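Local coordinates for protein (endonuclease) (Salmonella typhimurium, PDB 1BYR) that is an endonuclease of the PLD-like family that pairs with a second copy of itself in a two-chain assembly, at residues 21-26 with 96-101; 35-40 with 56-61; 44-49 with 75-80; 104-109 with 124-129. All blocks are in the same frame, centred on the assembly; numbering follows the deposited sequence.

Contact 1. Residues 21-26 with 96-101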
loop_
_atom_site.group_PDB
_atom_site.type_symbol
_atom_site.label_atom_id
_atom_site.label_comp_id
_atom_site.label_asym_id
_atom_site.label_seq_id
_atom_site.Cartn_x
_atom_site.Cartn_y
_atom_site.Cartn_z
ATOM N N SER A 21 -2.264 -5.416 -15.679
ATOM C CA SER A 21 -1.642 -4.652 -16.762
ATOM C C SER A 21 -0.142 -4.501 -16.540
ATOM O O SER A 21 0.652 -4.561 -17.481
ATOM C CB SER A 21 -2.275 -3.259 -16.870
ATOM O OG SER A 21 -1.600 -2.443 -17.812
ATOM N N ALA A 22 0.257 -4.304 -15.294
ATOM C CA ALA A 22 1.672 -4.158 -14.996
ATOM C C ALA A 22 2.415 -5.474 -15.242
ATOM O O ALA A 22 3.494 -5.484 -15.828
ATOM C CB ALA A 22 1.866 -3.699 -13.538
ATOM N N ILE A 23 1.838 -6.586 -14.805
ATOM C CA ILE A 23 2.483 -7.874 -14.992
ATOM C C ILE A 23 2.524 -8.224 -16.480
ATOM O O ILE A 23 3.545 -8.656 -17.001
ATOM C CB ILE A 23 1.756 -8.973 -14.185
ATOM C CG1 ILE A 23 1.904 -8.663 -12.693
ATOM C CG2 ILE A 23 2.338 -10.366 -14.518
ATOM C CD1 ILE A 23 0.872 -9.365 -11.819
ATOM N N ASP A 24 1.412 -7.984 -17.162
ATOM C CA ASP A 24 1.299 -8.251 -18.590
ATOM C C ASP A 24 2.250 -7.412 -19.440
ATOM O O ASP A 24 2.543 -7.757 -20.584
ATOM C CB ASP A 24 -0.124 -7.976 -19.058
ATOM C CG ASP A 24 -1.095 -9.063 -18.659
ATOM O OD1 ASP A 24 -0.652 -10.158 -18.230
ATOM O OD2 ASP A 24 -2.311 -8.812 -18.779
ATOM N N SER A 25 2.713 -6.300 -18.882
ATOM C CA SER A 25 3.611 -5.397 -19.605
ATOM C C SER A 25 5.085 -5.772 -19.537
ATOM O O SER A 25 5.884 -5.289 -20.336
ATOM C CB SER A 25 3.464 -3.970 -19.077
ATOM O OG SER A 25 4.375 -3.731 -18.004
ATOM N N ALA A 26 5.447 -6.609 -18.578
ATOM C CA ALA A 26 6.844 -6.995 -18.401
ATOM C C ALA A 26 7.444 -7.689 -19.621
ATOM O O ALA A 26 6.924 -8.703 -20.109
ATOM C CB ALA A 26 6.992 -7.890 -17.179
ATOM N N LYS A 96 3.357 -5.013 -0.773
ATOM C CA LYS A 96 2.555 -5.549 -1.875
ATOM C C LYS A 96 3.141 -4.744 -3.036
ATOM O O LYS A 96 2.621 -3.698 -3.432
ATOM C CB LYS A 96 1.057 -5.234 -1.690
ATOM C CG LYS A 96 0.507 -5.614 -0.321
ATOM C CD LYS A 96 0.551 -4.402 0.643
ATOM C CE LYS A 96 -0.448 -4.524 1.793
ATOM N NZ LYS A 96 -0.225 -5.765 2.583
ATOM N N VAL A 97 4.248 -5.244 -3.560
ATOM C CA VAL A 97 4.983 -4.546 -4.603
ATOM C C VAL A 97 5.374 -5.402 -5.808
ATOM O O VAL A 97 5.752 -6.565 -5.665
ATOM C CB VAL A 97 6.295 -3.970 -4.006
ATOM C CG1 VAL A 97 7.226 -3.472 -5.128
ATOM C CG2 VAL A 97 5.981 -2.861 -3.003
ATOM N N ILE A 98 5.274 -4.808 -6.993
ATOM C CA ILE A 98 5.687 -5.461 -8.227
ATOM C C ILE A 98 6.583 -4.474 -8.978
ATOM O O ILE A 98 6.143 -3.395 -9.367
ATOM C CB ILE A 98 4.488 -5.847 -9.145
ATOM C CG1 ILE A 98 3.570 -6.844 -8.435
ATOM C CG2 ILE A 98 5.008 -6.516 -10.419
ATOM C CD1 ILE A 98 2.420 -7.375 -9.295
ATOM N N ILE A 99 7.858 -4.836 -9.124
ATOM C CA ILE A 99 8.821 -4.012 -9.841
ATOM C C ILE A 99 8.975 -4.641 -11.231
ATOM O O ILE A 99 9.418 -5.781 -11.360
ATOM C CB ILE A 99 10.195 -4.003 -9.135
ATOM C CG1 ILE A 99 10.042 -3.566 -7.675
ATOM C CG2 ILE A 99 11.141 -3.060 -9.855
ATOM C CD1 ILE A 99 11.168 -4.045 -6.781
ATOM N N VAL A 100 8.612 -3.890 -12.268
ATOM C CA VAL A 100 8.661 -4.383 -13.645
ATOM C C VAL A 100 9.745 -3.762 -14.537
ATOM O O VAL A 100 9.893 -2.527 -14.622
ATOM C CB VAL A 100 7.278 -4.175 -14.309
ATOM C CG1 VAL A 100 7.262 -4.731 -15.734
ATOM C CG2 VAL A 100 6.213 -4.851 -13.461
ATOM N N ASP A 101 10.532 -4.625 -15.174
ATOM C CA ASP A 101 11.572 -4.197 -16.094
ATOM C C ASP A 101 12.547 -3.156 -15.527
ATOM O O ASP A 101 13.035 -2.287 -16.249
ATOM C CB ASP A 101 10.920 -3.684 -17.386
ATOM C CG ASP A 101 10.207 -4.798 -18.160
ATOM O OD1 ASP A 101 10.466 -5.980 -17.855
ATOM O OD2 ASP A 101 9.389 -4.504 -19.050
HETATM O O HOH W 1 6.775 -2.656 -18.398
#

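Contact 2. Residues 35-40 with 56-61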
loop_
_atom_site.group_PDB
_atom_site.type_symbol
_atom_site.label_atom_id
_atom_site.label_comp_id
_atom_site.label_asym_id
_atom_site.label_seq_id
_atom_site.Cartn_x
_atom_site.Cartn_y
_atom_site.Cartn_z
ATOM N N TYR A 35 2.497 -10.076 0.746
ATOM C CA TYR A 35 2.140 -10.530 2.083
ATOM C C TYR A 35 1.243 -11.701 1.658
ATOM O O TYR A 35 1.737 -12.653 1.074
ATOM C CB TYR A 35 1.355 -9.440 2.812
ATOM C CG TYR A 35 0.744 -9.870 4.127
ATOM C CD1 TYR A 35 1.403 -10.754 4.973
ATOM C CD2 TYR A 35 -0.492 -9.384 4.525
ATOM C CE1 TYR A 35 0.838 -11.145 6.184
ATOM C CE2 TYR A 35 -1.066 -9.769 5.733
ATOM C CZ TYR A 35 -0.396 -10.646 6.562
ATOM O OH TYR A 35 -0.956 -11.013 7.766
ATOM N N SER A 36 -0.058 -11.636 1.899
ATOM C CA SER A 36 -0.940 -12.713 1.448
ATOM C C SER A 36 -0.793 -12.898 -0.066
ATOM O O SER A 36 -1.051 -11.977 -0.835
ATOM C CB SER A 36 -2.374 -12.366 1.787
ATOM O OG SER A 36 -2.427 -11.907 3.104
ATOM N N PHE A 37 -0.407 -14.107 -0.481
ATOM C CA PHE A 37 -0.151 -14.445 -1.880
ATOM C C PHE A 37 -1.114 -15.566 -2.301
ATOM O O PHE A 37 -0.778 -16.744 -2.182
ATOM C CB PHE A 37 1.317 -14.900 -1.942
ATOM C CG PHE A 37 1.868 -15.113 -3.322
ATOM C CD1 PHE A 37 2.113 -14.044 -4.172
ATOM C CD2 PHE A 37 2.207 -16.397 -3.749
ATOM C CE1 PHE A 37 2.700 -14.242 -5.427
ATOM C CE2 PHE A 37 2.790 -16.606 -4.999
ATOM C CZ PHE A 37 3.031 -15.531 -5.839
ATOM N N THR A 38 -2.296 -15.207 -2.808
ATOM C CA THR A 38 -3.300 -16.224 -3.167
ATOM C C THR A 38 -4.148 -16.084 -4.447
ATOM O O THR A 38 -4.679 -17.086 -4.936
ATOM C CB THR A 38 -4.333 -16.418 -2.011
ATOM O OG1 THR A 38 -5.112 -15.223 -1.872
ATOM C CG2 THR A 38 -3.643 -16.699 -0.684
ATOM N N ALA A 39 -4.294 -14.878 -4.984
ATOM C CA ALA A 39 -5.140 -14.671 -6.167
ATOM C C ALA A 39 -4.793 -15.483 -7.420
ATOM O O ALA A 39 -3.775 -15.236 -8.071
ATOM C CB ALA A 39 -5.186 -13.183 -6.513
ATOM N N PRO A 40 -5.656 -16.447 -7.796
ATOM C CA PRO A 40 -5.381 -17.266 -8.985
ATOM C C PRO A 40 -5.083 -16.445 -10.245
ATOM O O PRO A 40 -4.180 -16.782 -10.999
ATOM C CB PRO A 40 -6.637 -18.132 -9.127
ATOM C CG PRO A 40 -7.181 -18.211 -7.735
ATOM C CD PRO A 40 -6.917 -16.846 -7.144
ATOM N N VAL A 56 11.233 -13.668 -13.726
ATOM C CA VAL A 56 10.390 -13.452 -12.548
ATOM C C VAL A 56 10.928 -14.071 -11.248
ATOM O O VAL A 56 11.252 -15.262 -11.195
ATOM C CB VAL A 56 8.952 -14.021 -12.798
ATOM C CG1 VAL A 56 8.020 -13.634 -11.645
ATOM C CG2 VAL A 56 8.396 -13.500 -14.138
ATOM N N LYS A 57 11.039 -13.252 -10.199
ATOM C CA LYS A 57 11.484 -13.731 -8.888
ATOM C C LYS A 57 10.555 -13.123 -7.826
ATOM O O LYS A 57 10.211 -11.931 -7.878
ATOM C CB LYS A 57 12.946 -13.345 -8.637
ATOM C CG LYS A 57 13.931 -14.129 -9.505
ATOM C CD LYS A 57 15.358 -13.953 -9.031
ATOM C CE LYS A 57 16.361 -14.457 -10.063
ATOM N NZ LYS A 57 17.782 -14.213 -9.641
ATOM N N ILE A 58 10.145 -13.942 -6.861
ATOM C CA ILE A 58 9.204 -13.508 -5.837
ATOM C C ILE A 58 9.572 -13.854 -4.392
ATOM O O ILE A 58 10.029 -14.958 -4.104
ATOM C CB ILE A 58 7.820 -14.135 -6.144
ATOM C CG1 ILE A 58 7.507 -13.957 -7.627
ATOM C CG2 ILE A 58 6.731 -13.523 -5.265
ATOM C CD1 ILE A 58 6.254 -14.678 -8.087
ATOM N N VAL A 59 9.398 -12.895 -3.481
ATOM C CA VAL A 59 9.649 -13.137 -2.057
ATOM C C VAL A 59 8.381 -12.755 -1.327
ATOM O O VAL A 59 7.888 -11.634 -1.474
ATOM C CB VAL A 59 10.807 -12.288 -1.488
ATOM C CG1 VAL A 59 12.118 -12.896 -1.901
ATOM C CG2 VAL A 59 10.692 -10.853 -1.956
ATOM N N ILE A 60 7.835 -13.694 -0.563
ATOM C CA ILE A 60 6.602 -13.439 0.165
ATOM C C ILE A 60 6.738 -13.673 1.661
ATOM O O ILE A 60 7.678 -14.320 2.118
ATOM C CB ILE A 60 5.472 -14.338 -0.371
ATOM C CG1 ILE A 60 5.703 -15.791 0.061
ATOM C CG2 ILE A 60 5.441 -14.256 -1.889
ATOM C CD1 ILE A 60 4.688 -16.794 -0.530
ATOM N N ASP A 61 5.800 -13.120 2.423
ATOM C CA ASP A 61 5.779 -13.288 3.863
ATOM C C ASP A 61 5.536 -14.759 4.181
ATOM O O ASP A 61 4.658 -15.390 3.579
ATOM C CB ASP A 61 4.649 -12.454 4.479
ATOM C CG ASP A 61 4.596 -12.601 5.971
ATOM O OD1 ASP A 61 5.511 -12.087 6.637
ATOM O OD2 ASP A 61 3.644 -13.231 6.466
#

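Contact 3. Residues 44-49 with 75-80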
loop_
_atom_site.group_PDB
_atom_site.type_symbol
_atom_site.label_atom_id
_atom_site.label_comp_id
_atom_site.label_asym_id
_atom_site.label_seq_id
_atom_site.Cartn_x
_atom_site.Cartn_y
_atom_site.Cartn_z
ATOM N N LYS A 44 -1.721 -16.785 -12.556
ATOM C CA LYS A 44 -1.789 -17.124 -13.972
ATOM C C LYS A 44 -1.038 -16.111 -14.794
ATOM O O LYS A 44 -0.348 -16.468 -15.759
ATOM C CB LYS A 44 -3.234 -17.171 -14.441
ATOM C CG LYS A 44 -3.951 -18.447 -14.046
ATOM C CD LYS A 44 -5.390 -18.405 -14.495
ATOM C CE LYS A 44 -6.263 -19.140 -13.518
ATOM N NZ LYS A 44 -7.365 -19.794 -14.264
ATOM N N ALA A 45 -1.175 -14.839 -14.420
ATOM C CA ALA A 45 -0.489 -13.760 -15.123
ATOM C C ALA A 45 1.033 -13.821 -14.938
ATOM O O ALA A 45 1.786 -13.583 -15.882
ATOM C CB ALA A 45 -1.028 -12.389 -14.655
ATOM N N LEU A 46 1.488 -14.144 -13.729
ATOM C CA LEU A 46 2.917 -14.236 -13.461
ATOM C C LEU A 46 3.541 -15.374 -14.274
ATOM O O LEU A 46 4.596 -15.204 -14.891
ATOM C CB LEU A 46 3.175 -14.445 -11.960
ATOM C CG LEU A 46 2.867 -13.231 -11.073
ATOM C CD1 LEU A 46 2.674 -13.680 -9.615
ATOM C CD2 LEU A 46 3.991 -12.213 -11.197
ATOM N N VAL A 47 2.883 -16.529 -14.298
ATOM C CA VAL A 47 3.406 -17.654 -15.066
ATOM C C VAL A 47 3.334 -17.378 -16.570
ATOM O O VAL A 47 4.170 -17.867 -17.333
ATOM C CB VAL A 47 2.661 -18.967 -14.722
ATOM C CG1 VAL A 47 2.490 -19.096 -13.210
ATOM C CG2 VAL A 47 1.326 -18.996 -15.412
ATOM N N ALA A 48 2.360 -16.591 -17.009
ATOM C CA ALA A 48 2.292 -16.259 -18.434
ATOM C C ALA A 48 3.490 -15.372 -18.752
ATOM O O ALA A 48 4.034 -15.415 -19.857
ATOM C CB ALA A 48 1.003 -15.531 -18.776
ATOM N N ALA A 49 3.910 -14.565 -17.781
ATOM C CA ALA A 49 5.069 -13.698 -17.974
ATOM C C ALA A 49 6.317 -14.567 -18.131
ATOM O O ALA A 49 7.123 -14.364 -19.040
ATOM C CB ALA A 49 5.236 -12.759 -16.780
ATOM N N ASN A 75 2.681 -23.503 -4.871
ATOM C CA ASN A 75 2.990 -24.725 -5.626
ATOM C C ASN A 75 2.875 -24.448 -7.129
ATOM O O ASN A 75 3.741 -24.829 -7.923
ATOM C CB ASN A 75 2.040 -25.873 -5.245
ATOM C CG ASN A 75 2.422 -26.547 -3.936
ATOM O OD1 ASN A 75 1.628 -27.288 -3.346
ATOM N ND2 ASN A 75 3.631 -26.299 -3.480
ATOM N N TYR A 76 1.795 -23.782 -7.515
ATOM C CA TYR A 76 1.581 -23.420 -8.910
ATOM C C TYR A 76 2.768 -22.601 -9.433
ATOM O O TYR A 76 3.297 -22.872 -10.507
ATOM C CB TYR A 76 0.288 -22.610 -9.029
ATOM C CG TYR A 76 -0.021 -22.153 -10.424
ATOM C CD1 TYR A 76 -0.253 -23.069 -11.441
ATOM C CD2 TYR A 76 -0.079 -20.803 -10.733
ATOM C CE1 TYR A 76 -0.532 -22.646 -12.730
ATOM C CE2 TYR A 76 -0.355 -20.377 -12.005
ATOM C CZ TYR A 76 -0.581 -21.297 -13.003
ATOM O OH TYR A 76 -0.849 -20.860 -14.279
ATOM N N ILE A 77 3.203 -21.616 -8.656
ATOM C CA ILE A 77 4.317 -20.764 -9.047
ATOM C C ILE A 77 5.660 -21.514 -9.143
ATOM O O ILE A 77 6.383 -21.374 -10.142
ATOM C CB ILE A 77 4.449 -19.557 -8.070
ATOM C CG1 ILE A 77 3.214 -18.670 -8.187
ATOM C CG2 ILE A 77 5.703 -18.762 -8.362
ATOM C CD1 ILE A 77 3.103 -17.929 -9.499
ATOM N N ALA A 78 6.005 -22.306 -8.129
ATOM C CA ALA A 78 7.260 -23.047 -8.169
ATOM C C ALA A 78 7.299 -24.056 -9.334
ATOM O O ALA A 78 8.323 -24.203 -9.998
ATOM C CB ALA A 78 7.489 -23.767 -6.848
ATOM N N ASN A 79 6.179 -24.738 -9.580
ATOM C CA ASN A 79 6.075 -25.720 -10.662
ATOM C C ASN A 79 6.390 -25.115 -12.026
ATOM O O ASN A 79 6.751 -25.832 -12.959
ATOM C CB ASN A 79 4.677 -26.334 -10.700
ATOM C CG ASN A 79 4.427 -27.274 -9.546
ATOM O OD1 ASN A 79 5.341 -27.939 -9.056
ATOM N ND2 ASN A 79 3.189 -27.340 -9.097
ATOM N N SER A 80 6.244 -23.794 -12.138
ATOM C CA SER A 80 6.519 -23.082 -13.385
ATOM C C SER A 80 7.974 -22.642 -13.535
ATOM O O SER A 80 8.332 -22.023 -14.527
ATOM C CB SER A 80 5.626 -21.851 -13.502
ATOM O OG SER A 80 4.270 -22.232 -13.527
#

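Contact 4. Residues 104-109 with 124-129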
loop_
_atom_site.group_PDB
_atom_site.type_symbol
_atom_site.label_atom_id
_atom_site.label_comp_id
_atom_site.label_asym_id
_atom_site.label_seq_id
_atom_site.Cartn_x
_atom_site.Cartn_y
_atom_site.Cartn_z
ATOM N N THR A 104 9.706 0.246 -13.581
ATOM C CA THR A 104 8.318 0.482 -13.201
ATOM C C THR A 104 7.985 -0.149 -11.859
ATOM O O THR A 104 8.468 -1.235 -11.537
ATOM C CB THR A 104 7.366 -0.042 -14.295
ATOM O OG1 THR A 104 7.382 0.884 -15.394
ATOM C CG2 THR A 104 5.945 -0.187 -13.772
ATOM N N VAL A 105 7.165 0.533 -11.058
ATOM C CA VAL A 105 6.805 0.031 -9.734
ATOM C C VAL A 105 5.311 0.085 -9.446
ATOM O O VAL A 105 4.685 1.142 -9.548
ATOM C CB VAL A 105 7.524 0.862 -8.590
ATOM C CG1 VAL A 105 7.097 0.335 -7.191
ATOM C CG2 VAL A 105 9.043 0.798 -8.751
ATOM N N GLU A 106 4.739 -1.062 -9.102
ATOM C CA GLU A 106 3.336 -1.116 -8.726
ATOM C C GLU A 106 3.390 -1.206 -7.207
ATOM O O GLU A 106 4.245 -1.913 -6.667
ATOM C CB GLU A 106 2.665 -2.396 -9.266
ATOM C CG GLU A 106 1.183 -2.556 -8.891
ATOM C CD GLU A 106 0.971 -3.148 -7.506
ATOM O OE1 GLU A 106 1.814 -3.950 -7.059
ATOM O OE2 GLU A 106 -0.046 -2.806 -6.860
ATOM N N THR A 107 2.513 -0.480 -6.513
ATOM C CA THR A 107 2.471 -0.551 -5.054
ATOM C C THR A 107 1.145 0.010 -4.583
ATOM O O THR A 107 0.328 0.432 -5.401
ATOM C CB THR A 107 3.639 0.201 -4.377
ATOM O OG1 THR A 107 3.650 -0.134 -2.984
ATOM C CG2 THR A 107 3.482 1.722 -4.529
ATOM N N GLY A 108 0.906 -0.006 -3.272
ATOM C CA GLY A 108 -0.354 0.488 -2.741
ATOM C C GLY A 108 -0.837 -0.383 -1.594
ATOM O O GLY A 108 -0.039 -1.041 -0.939
ATOM N N SER A 109 -2.142 -0.388 -1.330
ATOM C CA SER A 109 -2.669 -1.208 -0.243
ATOM C C SER A 109 -3.030 -2.613 -0.721
ATOM O O SER A 109 -3.048 -3.561 0.063
ATOM C CB SER A 109 -3.918 -0.563 0.365
ATOM O OG SER A 109 -5.046 -0.696 -0.485
ATOM N N ALA A 124 -4.351 0.765 -5.910
ATOM C CA ALA A 124 -3.109 0.255 -6.451
ATOM C C ALA A 124 -2.625 1.314 -7.410
ATOM O O ALA A 124 -3.421 1.871 -8.174
ATOM C CB ALA A 124 -3.334 -1.088 -7.216
ATOM N N VAL A 125 -1.331 1.624 -7.357
ATOM C CA VAL A 125 -0.770 2.590 -8.278
ATOM C C VAL A 125 0.375 1.952 -9.045
ATOM O O VAL A 125 1.074 1.067 -8.533
ATOM C CB VAL A 125 -0.231 3.853 -7.546
ATOM C CG1 VAL A 125 -1.371 4.556 -6.833
ATOM C CG2 VAL A 125 0.870 3.468 -6.569
ATOM N N VAL A 126 0.530 2.366 -10.301
ATOM C CA VAL A 126 1.633 1.886 -11.109
ATOM C C VAL A 126 2.401 3.112 -11.557
ATOM O O VAL A 126 1.875 3.952 -12.279
ATOM C CB VAL A 126 1.163 1.070 -12.339
ATOM C CG1 VAL A 126 2.374 0.681 -13.178
ATOM C CG2 VAL A 126 0.423 -0.197 -11.884
ATOM N N ILE A 127 3.635 3.230 -11.069
ATOM C CA ILE A 127 4.508 4.353 -11.397
ATOM C C ILE A 127 5.426 3.887 -12.513
ATOM O O ILE A 127 6.380 3.142 -12.280
ATOM C CB ILE A 127 5.357 4.785 -10.160
ATOM C CG1 ILE A 127 4.433 5.056 -8.968
ATOM C CG2 ILE A 127 6.168 6.039 -10.489
ATOM C CD1 ILE A 127 5.133 5.038 -7.617
ATOM N N TRP A 128 5.113 4.318 -13.730
ATOM C CA TRP A 128 5.868 3.932 -14.916
ATOM C C TRP A 128 7.094 4.764 -15.251
ATOM O O TRP A 128 7.099 5.989 -15.117
ATOM C CB TRP A 128 4.974 3.988 -16.155
ATOM C CG TRP A 128 3.743 3.160 -16.100
ATOM C CD1 TRP A 128 2.491 3.565 -15.718
ATOM C CD2 TRP A 128 3.608 1.802 -16.530
ATOM N NE1 TRP A 128 1.591 2.542 -15.888
ATOM C CE2 TRP A 128 2.251 1.450 -16.385
ATOM C CE3 TRP A 128 4.508 0.853 -17.026
ATOM C CZ2 TRP A 128 1.769 0.180 -16.716
ATOM C CZ3 TRP A 128 4.026 -0.407 -17.352
ATOM C CH2 TRP A 128 2.669 -0.727 -17.203
ATOM N N ASN A 129 8.120 4.077 -15.729
ATOM C CA ASN A 129 9.338 4.715 -16.191
ATOM C C ASN A 129 9.991 5.740 -15.272
ATOM O O ASN A 129 10.115 6.914 -15.603
ATOM C CB ASN A 129 9.060 5.333 -17.573
ATOM C CG ASN A 129 8.541 4.297 -18.568
ATOM O OD1 ASN A 129 7.386 4.321 -19.003
ATOM N ND2 ASN A 129 9.399 3.356 -18.926
#

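Contact 1. Residues 21-26 with 96-101
Val100 sets its two methyls against the last turn of helix 14-25 and the residue just beyond it, and here the contact is tight. CG1, turned anti to the backbone N (chi1 -178°), lies 3.5 Å from Ala26 CB, closer than usual for two carbons. The other branch, Val100 CG2, meets Ala22 O at 3.7 Å. Nearer the start of the strand, Ile23 and Ile98 cross at about a right angle and touch through their end methyls, CD1 to CD1 at 3.6 Å. Around Ser25 the contact becomes polar and looser. Ser25 OG donates to Ala22 O of its own helix at 2.9 Å, and a water bridges the segments, donating to Ser25 OG and, over a longer 3.3 Å, to Asp101 OD2. Asp101 chiefly holds the turn between helix 14-25 and strand 29-34: OD1 accepts from Ser29 N and Thr28 N, OD2 from Lys27 N. With His94 and Lys96 it matches the His-x-Lys-x4-Asp spacing of the HKD motif of PLD-like proteins. The axes of segments 21-25 and 97-100 approach to 8.7 Å at 32°; Ile98 also packs on Ile30 and Met32 of strand 29-34, whereas Val97 and Ile99 turn to helix 131-146.

Contact 2. Residues 35-40 with 56-61
Phe37 faces Ile58 and Ile60, while two residues earlier Tyr35 lies beside Asp61 at the end of the strand. The phenylalanine can be traced outward. Its CB sits 4.1 Å from Ile60 CD1, and a chi1 of -172°, which points CG away from the backbone N, carries the ring in over the strand. Phe37 CG comes within 3.9 Å of Ile60 CG2, and CD1 is almost as near to the same methyl. At the other ortho carbon, and from the same side of the ring plane, CD2 approaches Ile60 CD1. Further out, CE1 reaches Ile58 CG2, and the tip, Phe37 CZ, ends 4.0 Å from Ile58 CD1. The Ile60 methyl stands over the ring face as a CH-pi contact, CG2 being 4.2 Å from the Phe37 centroid and 20° off the ring normal. Met32 of strand 29-34 and Ile77 of helix 68-79 also touch this ring.

Tyr35 and Asp61 run alongside each other in the same direction. The carboxylate is turned 63° from the ring plane, and Asp61 OD2 lies at the ring edge, 3.5 Å from Tyr35 CE1. Backbone amides satisfy the acid: OD1 accepts from Gln93 N and OD2 from Gly64 N.

The loop that joins strand 29-34 to helix 40-51 therefore meets strand 55-61 in two chemical modes. Around Phe37 the contact is dispersive and apolar; around Tyr35, a carboxylate oxygen facing ring C-H groups is consistent with a weak electrostatic attraction that supplements the amide bonds fixing Asp61.

Contact 3. Residues 44-49 with 75-80
Val47 and Tyr76 cross at about a right angle, and the rest of the contact is arranged around that crossing. In the tyrosine a chi1 of 179° swings the ring out from helix 68-79 across the gap toward helix 40-51. The valine meets it with both methyls: CG1 lies 3.3 Å from Tyr76 CE2, and CG2 comes toward Tyr76 OH. These approaches are shorter than usual, so their exact values are doubtful, but the interlocking of the two residues is plain. CG1 approaches the ring obliquely. Lys44 also crosses Tyr76 at about a right angle; its CG lies 3.9 Å from Tyr76 OH, while its backbone N sits near the plane of the ring, at the edge.

On the more buried side Ile77 enters with its end methyl. Its CD1 is 3.9 Å from Val47 CG1 and 4.3 Å from Leu46 CB, with Phe37 and Met43 also touching this isoleucine. Just past the end of helix 68-79, Ser80 OG packs 3.6 Å from Val47 CG1, giving that one methyl three neighbours from the facing segment.

The axes of segments 44-49 and 75-79 run nearly parallel, 4° apart and 10.0 Å at closest approach. Parallel strands 29-34, 55-61 and 84-87 are joined through these helices, which is the topology of two successive beta-alpha-beta crossovers.

Chemically the match is a gradient. Ile77 CD1 meets a valine methyl and the leucine CB in the interior, without polar bonding, whereas the tyrosine and serine hydroxyls and the exposed lysine occupy the margin, so cohesion between the segments comes mainly from dispersion and burial.

Contact 4. Residues 104-109 with 124-129
Val105 and Ile127, like Thr107 and Val125, bind each other through reciprocal backbone hydrogen bonds, making these strands an antiparallel pair in the mixed sheet of the PLD-like fold. The straightest bond is Val125 N to Thr107 O, 2.8 Å with an N-H...O angle of 178°; Ile127 N donates to Val105 O over the same 2.8 Å. Between these hydrogen-bonded pairs Glu106 and Val126 form a non-hydrogen-bonded pair, where Glu106 CA makes a close C-H...O contact of 3.1 Å with Val125 O. Asn129 N adds a longer bond to Thr104 OG1 (3.3 Å, 162°), tying the strand end to a side chain.

Packing follows the alternation of the two sheet faces. Thr107 and Val125 lie side by side, CG2 to CG2 at 3.7 Å, and Thr107 OG1 is hydrogen-bonded to Asn123 ND2 of the second subunit. On the opposite face Glu106 crosses Val126 at about a right angle. The glutamate chain bends at chi2 (-83°), leaving CG 3.9 Å from Val126 CG2 and OE2 near Ala124 CB. Val19 of helix 14-25 covers this glutamate and Ala124.

At the far end Trp128 NE1 is hydrogen-bonded to Gln6 OE1 of strand 4-10. Methyls of Thr104 and Val126 share one face of the indole, with Thr104 CG2 lying 3.7 Å from Trp128 CE3.

How the contacts relate
Contacts 1 and 4 adjoin: their centres are 8 Å apart, a probable hydrogen bond joins Ile98 O to Glu106 N at 2.7 Å, and both reach the second subunit. Contacts 2 and 3 form another pair, 11 Å between centres, sharing the apolar layer where Phe37 CE2 meets Ile77 CG1 at 3.8 Å. Contact 1 links the two pairs, since Lys96 NZ packs 4.0 Å from Tyr35 CB of contact 2 and Ile23 CG2 lies 3.5 Å from Ala45 O of contact 3. Contacts 3 and 4, about 21 Å between centres, lie on opposite sides of the chain's centre. Contact 1 carries Lys96 and Asp101 of the HKD motif, and contact 2 borders it through Tyr35, which meets His94 and Lys96.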